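Local coordinates for acetyl-CoA hydrolase/transferase family protein (Porphyromonas gingivalis, PDB 2NVV) that probably hydrolyses acetyl-CoA or transfers its coenzyme A to another carboxylate, and binds zinc ions, at residues V388-T393 with V419-S424; E355-G360 with A410-S415; V347-T352 with R384-S389. All coordinates share one frame; numbering follows the deposited sequence.

In the fold
Contacts 1 and 3 belong to the same sheet and share Val388 and Ser389; their centres are about 8 Å apart. Contact 3 joins strands 348-352 and 389-392; contact 1 adds strand 421-424 on the other side of 389-392. Contact 2 lies beside contact 1, its centre about 11 Å away, and about 16 Å from that of contact 3. Contacts 1 and 2 touch where Phe391 CZ packs 3.8 Å from His414 CG and Val419 on Gly360 and His414. Contact 2 carries two zinc ligands. Side chain to side chain, predicted catalytic Glu284 is about 8 Å from Thr349 of contact 3, and Val262, predicted to bind CoA, about 3 Å from Thr392 of contact 1.

Contact 1: residues V388-T393 with V419-S424; sequences VSIFTT and VKVIIS
Strands 389-392 and 421-424 run parallel, with their axes 4.6 Å apart at closest approach, and pair Ile390 with Val421, Phe391 with Ile422 and Thr392 with Ile423. The backbone ladder alternates between the strands. Val421 N gives to Ser389 O at 2.9 Å. Phe391 N gives to Val421 O at 2.8 Å. Ile423 N gives to Phe391 O, also at 2.8 Å. A longer bond from Thr393 N to Ile423 O closes it. At the start, Ser389 OG takes the N-H of Lys420 at 3.0 Å. With chi1 at 68° this hydroxyl lies between the backbone N and the carbonyl carbon, which turns it toward Lys420 N. It also bonds Ser418 O, and two backbone groups thus grip it.

Ile390, Val421, Thr392 and Ile423 share one face of the sheet. The CG2 branch of Ile390 meets the tip of Ile423, CD1, at 3.7 Å. The Ile390 and Val421 side chains lie side by side, pointing the same way, with CG1 of Ile390 next to CB of Val421. Val388 CG1 touches Val421 CG2 at 3.9 Å. Helix 226-245 covers this face through Leu239, Val235 and Ile231. Phe391 and Ile422 lie on the other face. The side chains of Phe391 and Val419 cross at about a right angle, CG1 of Val419 meeting the ring obliquely, 3.6 Å from CD2 of Phe391. Ile362 and His414 pack against this side. The aliphatic start of Lys420 lies by Ser389, while its amine turns off to His417 O. These are two adjacent parallel strands of a five-stranded mixed sheet, covered by helix 226-245, an arrangement of the alpha/beta kind.

Contact 2: residues E355-G360 with A410-S415; sequences EADIFG and AHHDHS. With ZN (zinc ion), chain H.
The carboxylate of Asp357 and the imidazole of His412 have planes 58° apart, and OD2 of Asp357 comes obliquely to CE1 of His412 at 4.2 Å. The His412 ring stacks on His412 of the second subunit. The His411 ring has OD2 of Asp413 at its edge, in its plane, and stacks with His366.

One hydrogen bond joins the two segments directly. Ala410 N gives its proton to OE2 of Glu355 at 2.9 Å, meeting that oxygen from above the carboxylate plane, 37° out of it. Glu355 reaches there with an extended chain beyond CG. Asn363 ND2 is a second donor to the same oxygen, so the carboxylate is held by backbone and side chain together.

Residues 355-360 end strand 355-357 in a type I turn, with Gly360 N bonded to Asp357 O. An Asx turn is added on top: OD1 of Asp357 accepts from Phe359 N at 2.9 Å. Its other oxygen, OD2, takes the N-H of Val409, tying the turn to the approach of the 410-415 loop. Asp413 and His414 form a classic beta bulge opposite Ile362.

The loop supplies two of the four protein ligands of a zinc site at the subunit interface. NE2 of His411 binds zinc at 2.3 Å, and OD1 of Asp413 at 2.5 Å. Two waters and Glu416 and His417 of the second subunit complete six ligands. His411 reaches the metal with CG anti to its own backbone N (chi1 -175°). OD2 of Asp413 accepts from Thr365 OG1 and Ser364 N. These bonds probably help hold the carboxylate's rotation, with OD1 toward zinc.

Contact 3: residues V347-T352 with R384-S389; sequences VITINT and RNSYVS
Val347 to Thr349 and Ser386 to Ser389 meet where strands 348-352 and 389-392 begin to pair in parallel, at the end of a crossover connection that includes helix 379-385. Tyr387 N gives a nearly straight bond to Val347 O at 2.9 Å. The donor stands above the carbonyl plane, 41° out of it, so no lone pair is addressed squarely. One step on, Thr349 N makes a weak bond to Val388 O at 3.4 Å. Thr349 and Ser389 form a parallel bridge, their CA atoms 5.1 Å apart.

Thr349 OG1 lies beside Ser386 OG, 3.0 Å away. This is a weak, unsettled pair, since Thr383 O, back in the helix, competes for the Ser386 OG proton. The methyl of Thr349 lies beside CB of Ser386. On the other side of the chain, CG1 of Ile348 packs on CB of Tyr387 at 4.3 Å. In Tyr387 a chi1 of -164° swings the ring away from strand 348-352. There it stacks on Tyr114 of the second subunit and meets Phe116 of that subunit nearly at a right angle.

Between these segments one sound and one weak backbone bond, with an unsettled hydroxyl pair, mark the start of the pairing, which probably continues with a bond from Ile390 N to Thr349 O.

Contact 1: residues V388-T393 with V419-S424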
ATOM      1  N   VAL A 388       6.626  11.645   2.197  1.00  6.39           N
ATOM      2  CA  VAL A 388       7.828  10.958   2.665  1.00  6.39           C
ATOM      3  C   VAL A 388       7.362  10.201   3.895  1.00  6.39           C
ATOM      4  O   VAL A 388       6.782  10.800   4.799  1.00  6.39           O
ATOM      5  CB  VAL A 388       8.955  11.922   3.121  1.00  6.60           C
ATOM      6  CG1 VAL A 388      10.274  11.156   3.208  1.00  6.54           C
ATOM      7  CG2 VAL A 388       9.088  13.080   2.178  1.00  7.20           C
ATOM      8  N   SER A 389       7.592   8.893   3.943  1.00  6.40           N
ATOM      9  CA  SER A 389       7.157   8.123   5.104  1.00  6.39           C
ATOM     10  C   SER A 389       8.313   7.918   6.066  1.00  6.39           C
ATOM     11  O   SER A 389       9.407   7.537   5.661  1.00  6.39           O
ATOM     12  CB  SER A 389       6.596   6.767   4.683  1.00  6.39           C
ATOM     13  OG  SER A 389       7.625   5.953   4.158  1.00  7.57           O
ATOM     14  N   ILE A 390       8.054   8.174   7.341  1.00  6.39           N
ATOM     15  CA  ILE A 390       9.067   8.037   8.373  1.00  6.39           C
ATOM     16  C   ILE A 390       8.644   7.051   9.457  1.00  6.39           C
ATOM     17  O   ILE A 390       7.484   7.000   9.863  1.00  6.39           O
ATOM     18  CB  ILE A 390       9.345   9.394   9.052  1.00  6.95           C
ATOM     19  CG1 ILE A 390       9.744  10.430   8.004  1.00  6.39           C
ATOM     20  CG2 ILE A 390      10.429   9.233  10.112  1.00  6.39           C
ATOM     21  CD1 ILE A 390       9.786  11.847   8.538  1.00  6.39           C
ATOM     22  N   PHE A 391       9.598   6.263   9.918  1.00  6.41           N
ATOM     23  CA  PHE A 391       9.335   5.311  10.975  1.00  7.33           C
ATOM     24  C   PHE A 391      10.342   5.543  12.093  1.00  6.39           C
ATOM     25  O   PHE A 391      11.553   5.629  11.859  1.00  6.39           O
ATOM     26  CB  PHE A 391       9.417   3.889  10.437  1.00  6.39           C
ATOM     27  CG  PHE A 391       8.138   3.418   9.817  1.00  6.70           C
ATOM     28  CD1 PHE A 391       7.084   2.972  10.622  1.00  6.46           C
ATOM     29  CD2 PHE A 391       7.966   3.444   8.435  1.00  6.91           C
ATOM     30  CE1 PHE A 391       5.871   2.554  10.060  1.00  6.39           C
ATOM     31  CE2 PHE A 391       6.758   3.031   7.860  1.00  6.66           C
ATOM     32  CZ  PHE A 391       5.706   2.584   8.678  1.00  6.39           C
ATOM     33  N   THR A 392       9.821   5.681  13.305  1.00  6.39           N
ATOM     34  CA  THR A 392      10.643   5.911  14.483  1.00  6.39           C
ATOM     35  C   THR A 392      10.588   4.716  15.410  1.00  6.39           C
ATOM     36  O   THR A 392       9.639   3.946  15.382  1.00  6.98           O
ATOM     37  CB  THR A 392      10.146   7.110  15.263  1.00  6.69           C
ATOM     38  OG1 THR A 392       8.774   6.895  15.579  1.00  6.39           O
ATOM     39  CG2 THR A 392      10.291   8.383  14.454  1.00  6.39           C
ATOM     40  N   THR A 393      11.614   4.582  16.241  1.00  6.39           N
ATOM     41  CA  THR A 393      11.688   3.481  17.196  1.00  6.39           C
ATOM     42  C   THR A 393      12.983   3.503  17.999  1.00  7.36           C
ATOM     43  O   THR A 393      14.073   3.721  17.447  1.00  6.39           O
ATOM     44  CB  THR A 393      11.643   2.101  16.507  1.00  6.39           C
ATOM     45  OG1 THR A 393      11.836   1.077  17.486  1.00  6.39           O
ATOM     46  CG2 THR A 393      12.760   1.973  15.468  1.00  6.39           C
ATOM     47  N   VAL A 419       8.650   2.129   2.863  1.00  6.39           N
ATOM     48  CA  VAL A 419       9.365   2.807   3.937  1.00  6.84           C
ATOM     49  C   VAL A 419      10.492   3.669   3.358  1.00  6.39           C
ATOM     50  O   VAL A 419      11.444   3.156   2.766  1.00  6.39           O
ATOM     51  CB  VAL A 419       9.945   1.780   4.924  1.00  6.39           C
ATOM     52  CG1 VAL A 419      10.502   2.492   6.133  1.00  6.44           C
ATOM     53  CG2 VAL A 419       8.868   0.785   5.328  1.00  6.39           C
ATOM     54  N   LYS A 420      10.385   4.980   3.539  1.00  6.53           N
ATOM     55  CA  LYS A 420      11.383   5.907   3.006  1.00  6.39           C
ATOM     56  C   LYS A 420      12.468   6.347   3.978  1.00  6.75           C
ATOM     57  O   LYS A 420      13.622   6.539   3.582  1.00  6.39           O
ATOM     58  CB  LYS A 420      10.690   7.151   2.452  1.00  6.39           C
ATOM     59  CG  LYS A 420       9.556   6.845   1.480  1.00  6.39           C
ATOM     60  CD  LYS A 420      10.013   5.950   0.348  1.00  7.37           C
ATOM     61  CE  LYS A 420       8.867   5.614  -0.595  1.00  6.39           C
ATOM     62  NZ  LYS A 420       9.343   4.770  -1.720  1.00  6.39           N
ATOM     63  N   VAL A 421      12.104   6.512   5.246  1.00  7.58           N
ATOM     64  CA  VAL A 421      13.060   6.952   6.253  1.00  6.39           C
ATOM     65  C   VAL A 421      12.839   6.278   7.601  1.00  6.39           C
ATOM     66  O   VAL A 421      11.698   6.055   8.009  1.00  6.48           O
ATOM     67  CB  VAL A 421      12.956   8.464   6.471  1.00  6.39           C
ATOM     68  CG1 VAL A 421      14.019   8.927   7.438  1.00  6.39           C
ATOM     69  CG2 VAL A 421      13.067   9.187   5.137  1.00  6.39           C
ATOM     70  N   ILE A 422      13.936   5.954   8.285  1.00  6.39           N
ATOM     71  CA  ILE A 422      13.869   5.332   9.606  1.00  6.39           C
ATOM     72  C   ILE A 422      14.711   6.179  10.567  1.00  6.39           C
ATOM     73  O   ILE A 422      15.806   6.631  10.224  1.00  6.39           O
ATOM     74  CB  ILE A 422      14.407   3.890   9.583  1.00  6.46           C
ATOM     75  CG1 ILE A 422      13.597   3.044   8.604  1.00  6.39           C
ATOM     76  CG2 ILE A 422      14.306   3.280  10.960  1.00  6.39           C
ATOM     77  CD1 ILE A 422      14.066   1.605   8.503  1.00  7.10           C
ATOM     78  N   ILE A 423      14.200   6.392  11.774  1.00  6.39           N
ATOM     79  CA  ILE A 423      14.905   7.207  12.746  1.00  6.39           C
ATOM     80  C   ILE A 423      14.881   6.674  14.184  1.00  6.39           C
ATOM     81  O   ILE A 423      13.822   6.370  14.733  1.00  7.66           O
ATOM     82  CB  ILE A 423      14.307   8.630  12.761  1.00  6.39           C
ATOM     83  CG1 ILE A 423      14.478   9.276  11.394  1.00  6.39           C
ATOM     84  CG2 ILE A 423      14.966   9.471  13.846  1.00  6.67           C
ATOM     85  CD1 ILE A 423      13.732  10.581  11.232  1.00  6.39           C
ATOM     86  N   SER A 424      16.052   6.555  14.796  1.00  7.27           N
ATOM     87  CA  SER A 424      16.128   6.124  16.191  1.00  6.98           C
ATOM     88  C   SER A 424      16.877   7.227  16.946  1.00  6.39           C
ATOM     89  O   SER A 424      17.097   8.309  16.407  1.00  6.39           O
ATOM     90  CB  SER A 424      16.855   4.777  16.326  1.00  6.39           C
ATOM     91  OG  SER A 424      18.231   4.888  16.032  1.00  6.39           O
TER

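Contact 2: residues E355-G360 with A410-S415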
ATOM      1  N   GLU A 355       9.528  -3.339  15.351  1.00  6.39           N
ATOM      2  CA  GLU A 355      10.852  -3.738  14.932  1.00  6.39           C
ATOM      3  C   GLU A 355      11.016  -3.417  13.442  1.00  6.39           C
ATOM      4  O   GLU A 355      10.038  -3.204  12.728  1.00  6.39           O
ATOM      5  CB  GLU A 355      11.059  -5.228  15.189  1.00  7.41           C
ATOM      6  CG  GLU A 355      10.446  -6.158  14.158  1.00  7.95           C
ATOM      7  CD  GLU A 355      10.684  -7.613  14.502  1.00  8.60           C
ATOM      8  OE1 GLU A 355      11.587  -7.892  15.320  1.00 11.01           O
ATOM      9  OE2 GLU A 355       9.978  -8.484  13.954  1.00 10.69           O
ATOM     10  N   ALA A 356      12.260  -3.358  12.986  1.00  6.39           N
ATOM     11  CA  ALA A 356      12.564  -3.071  11.589  1.00  6.39           C
ATOM     12  C   ALA A 356      13.770  -3.907  11.207  1.00  6.39           C
ATOM     13  O   ALA A 356      14.541  -4.302  12.080  1.00  6.39           O
ATOM     14  CB  ALA A 356      12.887  -1.589  11.420  1.00  6.73           C
ATOM     15  N   ASP A 357      13.932  -4.211   9.925  1.00  6.42           N
ATOM     16  CA  ASP A 357      15.109  -4.966   9.517  1.00  6.50           C
ATOM     17  C   ASP A 357      16.004  -4.092   8.654  1.00  6.39           C
ATOM     18  O   ASP A 357      15.597  -3.026   8.188  1.00  6.39           O
ATOM     19  CB  ASP A 357      14.751  -6.280   8.795  1.00  7.53           C
ATOM     20  CG  ASP A 357      13.983  -6.071   7.508  1.00 10.69           C
ATOM     21  OD1 ASP A 357      14.304  -5.130   6.756  1.00 14.58           O
ATOM     22  OD2 ASP A 357      13.063  -6.877   7.239  1.00 12.60           O
ATOM     23  N   ILE A 358      17.230  -4.547   8.454  1.00  6.39           N
ATOM     24  CA  ILE A 358      18.227  -3.806   7.688  1.00  6.39           C
ATOM     25  C   ILE A 358      17.888  -3.494   6.232  1.00  6.39           C
ATOM     26  O   ILE A 358      18.639  -2.793   5.556  1.00  6.39           O
ATOM     27  CB  ILE A 358      19.601  -4.536   7.762  1.00  6.39           C
ATOM     28  CG1 ILE A 358      19.435  -6.014   7.399  1.00  6.39           C
ATOM     29  CG2 ILE A 358      20.172  -4.412   9.185  1.00  6.39           C
ATOM     30  CD1 ILE A 358      20.729  -6.833   7.449  1.00  6.39           C
ATOM     31  N   PHE A 359      16.759  -3.994   5.741  1.00  7.17           N
ATOM     32  CA  PHE A 359      16.395  -3.713   4.365  1.00  6.39           C
ATOM     33  C   PHE A 359      15.224  -2.744   4.238  1.00  6.50           C
ATOM     34  O   PHE A 359      14.701  -2.518   3.139  1.00  7.31           O
ATOM     35  CB  PHE A 359      16.123  -5.019   3.629  1.00  6.39           C
ATOM     36  CG  PHE A 359      17.313  -5.919   3.585  1.00  6.39           C
ATOM     37  CD1 PHE A 359      17.359  -7.074   4.361  1.00  7.60           C
ATOM     38  CD2 PHE A 359      18.434  -5.570   2.830  1.00  6.42           C
ATOM     39  CE1 PHE A 359      18.516  -7.873   4.394  1.00  7.93           C
ATOM     40  CE2 PHE A 359      19.591  -6.354   2.855  1.00  6.39           C
ATOM     41  CZ  PHE A 359      19.632  -7.510   3.643  1.00  6.42           C
ATOM     42  N   GLY A 360      14.823  -2.167   5.370  1.00  6.39           N
ATOM     43  CA  GLY A 360      13.742  -1.195   5.376  1.00  6.46           C
ATOM     44  C   GLY A 360      12.331  -1.700   5.561  1.00  6.39           C
ATOM     45  O   GLY A 360      11.377  -0.959   5.331  1.00  6.39           O
ATOM     46  N   ALA A 410      10.056 -10.481  11.819  1.00  6.49           N
ATOM     47  CA  ALA A 410       9.258 -11.681  12.042  1.00  7.01           C
ATOM     48  C   ALA A 410       7.842 -11.551  11.485  1.00  6.39           C
ATOM     49  O   ALA A 410       7.101 -12.530  11.426  1.00  6.39           O
ATOM     50  CB  ALA A 410       9.206 -12.002  13.525  1.00  6.39           C
ATOM     51  N   HIS A 411       7.477 -10.338  11.083  1.00  6.54           N
ATOM     52  CA  HIS A 411       6.161 -10.070  10.520  1.00  6.75           C
ATOM     53  C   HIS A 411       6.250  -8.802   9.694  1.00  6.39           C
ATOM     54  O   HIS A 411       6.644  -7.761  10.208  1.00  6.74           O
ATOM     55  CB  HIS A 411       5.124  -9.868  11.623  1.00  6.39           C
ATOM     56  CG  HIS A 411       3.730  -9.708  11.109  1.00  6.39           C
ATOM     57  ND1 HIS A 411       2.994 -10.766  10.619  1.00  6.39           N
ATOM     58  CD2 HIS A 411       2.950  -8.611  10.970  1.00  6.99           C
ATOM     59  CE1 HIS A 411       1.820 -10.327  10.202  1.00  6.39           C
ATOM     60  NE2 HIS A 411       1.769  -9.023  10.403  1.00  6.39           N
ATOM     61  N   HIS A 412       5.886  -8.886   8.419  1.00  6.39           N
ATOM     62  CA  HIS A 412       5.946  -7.731   7.536  1.00  6.39           C
ATOM     63  C   HIS A 412       4.629  -6.966   7.421  1.00  6.39           C
ATOM     64  O   HIS A 412       3.624  -7.498   6.963  1.00  6.39           O
ATOM     65  CB  HIS A 412       6.387  -8.153   6.132  1.00  6.39           C
ATOM     66  CG  HIS A 412       7.776  -8.711   6.065  1.00  6.39           C
ATOM     67  ND1 HIS A 412       8.770  -8.147   5.287  1.00  6.39           N
ATOM     68  CD2 HIS A 412       8.333  -9.788   6.664  1.00  6.76           C
ATOM     69  CE1 HIS A 412       9.879  -8.853   5.412  1.00  6.39           C
ATOM     70  NE2 HIS A 412       9.642  -9.854   6.241  1.00  6.39           N
ATOM     71  N   ASP A 413       4.653  -5.705   7.840  1.00  6.66           N
ATOM     72  CA  ASP A 413       3.491  -4.832   7.739  1.00  6.46           C
ATOM     73  C   ASP A 413       3.735  -3.763   6.674  1.00  6.39           C
ATOM     74  O   ASP A 413       2.802  -3.346   5.977  1.00  6.39           O
ATOM     75  CB  ASP A 413       3.183  -4.187   9.087  1.00  6.39           C
ATOM     76  CG  ASP A 413       2.494  -5.140  10.027  1.00  6.39           C
ATOM     77  OD1 ASP A 413       1.523  -5.784   9.587  1.00  6.39           O
ATOM     78  OD2 ASP A 413       2.908  -5.248  11.201  1.00  6.89           O
ATOM     79  N   HIS A 414       4.988  -3.324   6.540  1.00  6.69           N
ATOM     80  CA  HIS A 414       5.349  -2.325   5.530  1.00  6.39           C
ATOM     81  C   HIS A 414       6.606  -2.800   4.818  1.00  6.39           C
ATOM     82  O   HIS A 414       7.531  -3.274   5.460  1.00  6.39           O
ATOM     83  CB  HIS A 414       5.558  -0.964   6.194  1.00  6.39           C
ATOM     84  CG  HIS A 414       4.418  -0.559   7.075  1.00  6.39           C
ATOM     85  ND1 HIS A 414       4.345  -0.913   8.407  1.00  6.39           N
ATOM     86  CD2 HIS A 414       3.260   0.080   6.793  1.00  6.39           C
ATOM     87  CE1 HIS A 414       3.191  -0.511   8.907  1.00  6.39           C
ATOM     88  NE2 HIS A 414       2.513   0.094   7.947  1.00  6.39           N
ATOM     89  N   SER A 415       6.632  -2.684   3.493  1.00  6.39           N
ATOM     90  CA  SER A 415       7.766  -3.151   2.715  1.00  6.39           C
ATOM     91  C   SER A 415       8.791  -2.091   2.309  1.00  7.74           C
ATOM     92  O   SER A 415       8.540  -0.879   2.395  1.00  6.99           O
ATOM     93  CB  SER A 415       7.279  -3.848   1.451  1.00  6.39           C
ATOM     94  OG  SER A 415       7.004  -2.903   0.437  1.00  6.77           O
TER
HETATM   95 ZN    ZN H 507       0.101  -7.803   9.326  1.00 20.56          ZN
HETATM   96  O   HOH W   1       0.871  -7.718   7.290  1.00 21.26           O
HETATM   97  O   HOH W   2      -0.711  -7.540  11.560  1.00 28.46           O

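Contact 3: residues V347-T352 with R384-S389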
ATOM      1  N   VAL A 347       0.881  14.651   2.574  1.00  6.39           N
ATOM      2  CA  VAL A 347       0.982  14.467   4.005  1.00  6.39           C
ATOM      3  C   VAL A 347       2.269  13.754   4.369  1.00  6.39           C
ATOM      4  O   VAL A 347       2.587  12.707   3.796  1.00  6.39           O
ATOM      5  CB  VAL A 347      -0.196  13.632   4.544  1.00  6.39           C
ATOM      6  CG1 VAL A 347      -0.107  13.508   6.048  1.00  6.39           C
ATOM      7  CG2 VAL A 347      -1.501  14.269   4.152  1.00  6.90           C
ATOM      8  N   ILE A 348       3.017  14.322   5.315  1.00  6.63           N
ATOM      9  CA  ILE A 348       4.248  13.704   5.778  1.00  6.39           C
ATOM     10  C   ILE A 348       3.819  12.825   6.944  1.00  6.39           C
ATOM     11  O   ILE A 348       3.219  13.311   7.897  1.00  6.39           O
ATOM     12  CB  ILE A 348       5.272  14.771   6.238  1.00  6.72           C
ATOM     13  CG1 ILE A 348       5.755  15.558   5.020  1.00  6.39           C
ATOM     14  CG2 ILE A 348       6.449  14.103   6.974  1.00  6.39           C
ATOM     15  CD1 ILE A 348       6.602  16.737   5.345  1.00  6.39           C
ATOM     16  N   THR A 349       4.121  11.531   6.857  1.00  6.39           N
ATOM     17  CA  THR A 349       3.712  10.581   7.884  1.00  6.39           C
ATOM     18  C   THR A 349       4.852  10.086   8.760  1.00  6.39           C
ATOM     19  O   THR A 349       5.933   9.768   8.265  1.00  6.39           O
ATOM     20  CB  THR A 349       2.992   9.358   7.252  1.00  6.39           C
ATOM     21  OG1 THR A 349       3.900   8.638   6.427  1.00  6.39           O
ATOM     22  CG2 THR A 349       1.825   9.804   6.397  1.00  6.39           C
ATOM     23  N   ILE A 350       4.586  10.017  10.065  1.00  7.30           N
ATOM     24  CA  ILE A 350       5.555   9.565  11.054  1.00  7.15           C
ATOM     25  C   ILE A 350       4.873   8.529  11.946  1.00  6.39           C
ATOM     26  O   ILE A 350       3.959   8.853  12.704  1.00  6.39           O
ATOM     27  CB  ILE A 350       6.035  10.742  11.922  1.00  6.39           C
ATOM     28  CG1 ILE A 350       6.322  11.953  11.031  1.00  6.39           C
ATOM     29  CG2 ILE A 350       7.296  10.352  12.681  1.00  6.39           C
ATOM     30  CD1 ILE A 350       6.216  13.267  11.755  1.00  6.39           C
ATOM     31  N   ASN A 351       5.331   7.285  11.856  1.00  6.39           N
ATOM     32  CA  ASN A 351       4.754   6.192  12.612  1.00  6.39           C
ATOM     33  C   ASN A 351       5.815   5.391  13.337  1.00  6.39           C
ATOM     34  O   ASN A 351       6.995   5.508  13.029  1.00  6.50           O
ATOM     35  CB  ASN A 351       3.975   5.299  11.656  1.00  6.39           C
ATOM     36  CG  ASN A 351       2.693   5.953  11.174  1.00  6.39           C
ATOM     37  OD1 ASN A 351       1.678   5.916  11.860  1.00  6.39           O
ATOM     38  ND2 ASN A 351       2.738   6.569  10.000  1.00  6.89           N
ATOM     39  N   THR A 352       5.384   4.570  14.295  1.00  6.39           N
ATOM     40  CA  THR A 352       6.302   3.752  15.076  1.00  6.60           C
ATOM     41  C   THR A 352       6.510   2.356  14.500  1.00  6.97           C
ATOM     42  O   THR A 352       5.723   1.873  13.675  1.00  7.01           O
ATOM     43  CB  THR A 352       5.806   3.576  16.511  1.00  7.13           C
ATOM     44  OG1 THR A 352       4.772   2.593  16.535  1.00  7.35           O
ATOM     45  CG2 THR A 352       5.260   4.876  17.052  1.00  7.84           C
ATOM     46  N   ARG A 384       2.196   4.287   2.959  1.00  6.83           N
ATOM     47  CA  ARG A 384       2.141   3.998   1.536  1.00  6.39           C
ATOM     48  C   ARG A 384       1.963   5.216   0.633  1.00  6.39           C
ATOM     49  O   ARG A 384       2.600   5.301  -0.418  1.00  6.39           O
ATOM     50  CB  ARG A 384       1.031   2.985   1.250  1.00  6.39           C
ATOM     51  CG  ARG A 384       0.789   2.737  -0.235  1.00  6.46           C
ATOM     52  CD  ARG A 384       1.987   2.092  -0.904  1.00  6.39           C
ATOM     53  NE  ARG A 384       2.000   0.641  -0.700  1.00  6.39           N
ATOM     54  CZ  ARG A 384       1.289  -0.227  -1.422  1.00  6.39           C
ATOM     55  NH1 ARG A 384       1.360  -1.528  -1.167  1.00  6.53           N
ATOM     56  NH2 ARG A 384       0.523   0.207  -2.413  1.00  6.39           N
ATOM     57  N   ASN A 385       1.126   6.168   1.043  1.00  6.39           N
ATOM     58  CA  ASN A 385       0.863   7.340   0.211  1.00  6.39           C
ATOM     59  C   ASN A 385       1.447   8.686   0.630  1.00  6.39           C
ATOM     60  O   ASN A 385       1.234   9.684  -0.051  1.00  6.39           O
ATOM     61  CB  ASN A 385      -0.641   7.492   0.023  1.00  6.39           C
ATOM     62  CG  ASN A 385      -1.294   6.214  -0.478  1.00  6.39           C
ATOM     63  OD1 ASN A 385      -1.945   5.488   0.284  1.00  7.03           O
ATOM     64  ND2 ASN A 385      -1.108   5.919  -1.758  1.00  6.39           N
ATOM     65  N   SER A 386       2.198   8.718   1.727  1.00  6.81           N
ATOM     66  CA  SER A 386       2.781   9.968   2.195  1.00  6.39           C
ATOM     67  C   SER A 386       3.842  10.540   1.263  1.00  6.64           C
ATOM     68  O   SER A 386       4.442   9.823   0.459  1.00  6.39           O
ATOM     69  CB  SER A 386       3.412   9.789   3.567  1.00  6.61           C
ATOM     70  OG  SER A 386       4.525   8.926   3.468  1.00  7.03           O
ATOM     71  N   TYR A 387       4.072  11.845   1.405  1.00  7.12           N
ATOM     72  CA  TYR A 387       5.061  12.574   0.621  1.00  6.39           C
ATOM     73  C   TYR A 387       6.387  11.900   0.916  1.00  6.39           C
ATOM     74  O   TYR A 387       7.171  11.625   0.015  1.00  6.39           O
ATOM     75  CB  TYR A 387       5.074  14.035   1.075  1.00  6.39           C
ATOM     76  CG  TYR A 387       5.761  14.991   0.140  1.00  6.39           C
ATOM     77  CD1 TYR A 387       7.117  15.263   0.265  1.00  6.39           C
ATOM     78  CD2 TYR A 387       5.039  15.673  -0.833  1.00  6.39           C
ATOM     79  CE1 TYR A 387       7.738  16.204  -0.555  1.00  6.39           C
ATOM     80  CE2 TYR A 387       5.647  16.613  -1.660  1.00  6.39           C
ATOM     81  CZ  TYR A 387       6.994  16.878  -1.516  1.00  6.69           C
ATOM     82  OH  TYR A 387       7.599  17.817  -2.320  1.00  6.39           O
ATOM     83  N   VAL A 388       6.626  11.645   2.197  1.00  6.39           N
ATOM     84  CA  VAL A 388       7.828  10.958   2.665  1.00  6.39           C
ATOM     85  C   VAL A 388       7.362  10.201   3.895  1.00  6.39           C
ATOM     86  O   VAL A 388       6.782  10.800   4.799  1.00  6.39           O
ATOM     87  CB  VAL A 388       8.955  11.922   3.121  1.00  6.60           C
ATOM     88  CG1 VAL A 388      10.274  11.156   3.208  1.00  6.54           C
ATOM     89  CG2 VAL A 388       9.088  13.080   2.178  1.00  7.20           C
ATOM     90  N   SER A 389       7.592   8.893   3.943  1.00  6.40           N
ATOM     91  CA  SER A 389       7.157   8.123   5.104  1.00  6.39           C
ATOM     92  C   SER A 389       8.313   7.918   6.066  1.00  6.39           C
ATOM     93  O   SER A 389       9.407   7.537   5.661  1.00  6.39           O
ATOM     94  CB  SER A 389       6.596   6.767   4.683  1.00  6.39           C
ATOM     95  OG  SER A 389       7.625   5.953   4.158  1.00  7.57           O
TER